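Local coordinates for virulence protein vsdE (PDB 5LQ6) that acts as a cysteine hydrolase effector that Salmonella uses to suppress host immune responses and promote virulence, at residues Q60-V65 with S190-S195. The protein carries 4 engineered substitutions. Residues are numbered along the deposited sequence; the frame is centred on the assembly and turned at random. Where two conformers were deposited one is given.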
# COMPACT_ATOMS: atom_id res chain seq x y z
N GLN A 60 -4.81 -10.51 8.74
CA GLN A 60 -6.23 -10.24 8.79
C GLN A 60 -6.59 -8.92 8.09
O GLN A 60 -7.59 -8.83 7.41
CB GLN A 60 -6.73 -10.25 10.23
CG GLN A 60 -6.42 -11.49 11.09
CD GLN A 60 -6.27 -12.83 10.36
OE1 GLN A 60 -7.13 -13.26 9.56
NE2 GLN A 60 -5.16 -13.51 10.64
N MET A 61 -5.73 -7.92 8.26
CA MET A 61 -5.95 -6.61 7.61
C MET A 61 -5.85 -6.72 6.09
O MET A 61 -6.63 -6.11 5.35
CB MET A 61 -4.95 -5.59 8.16
CG MET A 61 -5.22 -5.29 9.61
SD MET A 61 -4.27 -3.97 10.34
CE MET A 61 -5.27 -2.56 9.82
N ALA A 62 -4.90 -7.50 5.60
CA ALA A 62 -4.75 -7.70 4.16
C ALA A 62 -5.92 -8.46 3.56
O ALA A 62 -6.36 -8.17 2.47
CB ALA A 62 -3.46 -8.43 3.84
N ARG A 63 -6.43 -9.45 4.32
CA ARG A 63 -7.63 -10.14 3.85
C ARG A 63 -8.84 -9.22 3.80
O ARG A 63 -9.64 -9.34 2.89
CB ARG A 63 -7.94 -11.34 4.74
CG ARG A 63 -6.97 -12.50 4.58
CD ARG A 63 -7.16 -13.52 5.66
NE ARG A 63 -6.44 -14.76 5.36
CZ ARG A 63 -6.26 -15.76 6.24
NH1 ARG A 63 -6.72 -15.66 7.51
NH2 ARG A 63 -5.63 -16.85 5.85
N TYR A 64 -8.97 -8.34 4.78
CA TYR A 64 -10.11 -7.42 4.89
C TYR A 64 -10.26 -6.54 3.66
O TYR A 64 -11.35 -6.36 3.13
CB TYR A 64 -10.03 -6.58 6.13
CG TYR A 64 -11.20 -5.65 6.26
CD1 TYR A 64 -12.42 -6.08 6.80
CD2 TYR A 64 -11.12 -4.33 5.83
CE1 TYR A 64 -13.49 -5.24 6.88
CE2 TYR A 64 -12.22 -3.47 5.92
CZ TYR A 64 -13.39 -3.93 6.46
OH TYR A 64 -14.49 -3.06 6.57
N VAL A 65 -9.14 -5.96 3.19
CA VAL A 65 -9.28 -5.01 2.11
C VAL A 65 -9.73 -5.55 0.80
O VAL A 65 -10.28 -4.82 -0.04
CB VAL A 65 -8.00 -4.14 1.88
CG1 VAL A 65 -7.68 -3.31 3.10
CG2 VAL A 65 -6.81 -4.98 1.51
N SER A 190 -2.87 -15.50 -3.63
CA SER A 190 -2.17 -16.77 -3.44
C SER A 190 -1.10 -16.66 -2.36
O SER A 190 -0.67 -17.68 -1.79
CB SER A 190 -1.53 -17.24 -4.72
OG SER A 190 -0.59 -16.32 -5.27
N ASN A 191 -0.61 -15.46 -2.04
CA ASN A 191 0.47 -15.28 -1.08
C ASN A 191 0.52 -13.81 -0.62
O ASN A 191 1.32 -13.04 -1.12
CB ASN A 191 1.80 -15.73 -1.67
CG ASN A 191 2.94 -15.81 -0.72
OD1 ASN A 191 2.76 -15.87 0.49
ND2 ASN A 191 4.14 -15.79 -1.23
N ILE A 192 -0.37 -13.47 0.28
CA ILE A 192 -0.56 -12.07 0.65
C ILE A 192 0.58 -11.57 1.56
O ILE A 192 0.77 -10.34 1.65
CB ILE A 192 -1.92 -11.79 1.26
CG1 ILE A 192 -2.13 -12.60 2.52
CG2 ILE A 192 -3.01 -12.05 0.23
CD1 ILE A 192 -3.40 -12.25 3.28
N LEU A 193 1.31 -12.46 2.21
CA LEU A 193 2.46 -12.11 3.03
C LEU A 193 3.70 -12.79 2.50
O LEU A 193 4.20 -13.77 3.11
CB LEU A 193 2.27 -12.41 4.51
CG LEU A 193 1.68 -11.34 5.40
CD1 LEU A 193 0.48 -10.61 4.97
CD2 LEU A 193 1.48 -11.96 6.80
N PRO A 194 4.22 -12.33 1.34
CA PRO A 194 5.42 -12.97 0.75
C PRO A 194 6.65 -12.67 1.56
O PRO A 194 6.78 -11.59 2.13
CB PRO A 194 5.47 -12.38 -0.63
CG PRO A 194 4.87 -11.01 -0.42
CD PRO A 194 3.74 -11.21 0.52
N SER A 195 7.60 -13.59 1.55
CA SER A 195 8.93 -13.30 2.03
C SER A 195 9.66 -12.47 1.03
O SER A 195 9.24 -12.36 -0.11
CB SER A 195 9.72 -14.57 2.28
OG SER A 195 9.96 -15.24 1.04
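With chi1 at 60°, Ile-192 sets CG1 between its backbone N and carbonyl carbon, and an extended chi2 of 173° then carries CD1 straight out to helix 55-65, where it meets Ala-62 and Arg-63. That terminal methyl does all the close touching. Ile-192 CD1 lies 3.9 Å from Ala-62 CB, which points at the loop from the helix, and 3.8 Å from Arg-63 CG, at the root of the arginine side chain. Arg-63 runs extended from CG to NE and crosses the isoleucine at about a right angle; of its atoms only CG comes into close contact, while the guanidinium stands obliquely by the methyl.

The guanidinium also reaches back along its own helix. In the modelled conformer of Gln-60, one of two, Arg-63 NH1 donates to Gln-60 OE1 over 3.2 Å, reaching a lone pair in the carbonyl plane, although the N-H...O angle of 139° makes the bond bent. This conformer can link the two side chains, but a lasting link is doubtful. Ala-62 CA and Ile-192 CA are 7.0 Å apart, the closest CA approach of the two backbones, and the Ala-62 methyl also rests on Ile-184 of strand 180-184. Ile-192 in turn packs on Lys-59 and is tied through its backbone to Asp-185.

The contact is thus a small apolar junction between helix 55-65 and the loop that follows strand 180-184. Asp-185, together with Cys-76 and His-165, forms a likely Cys-His-Asp triad, so the junction lies close to the probable active site of a papain-like (clan CA) cysteine hydrolase fold.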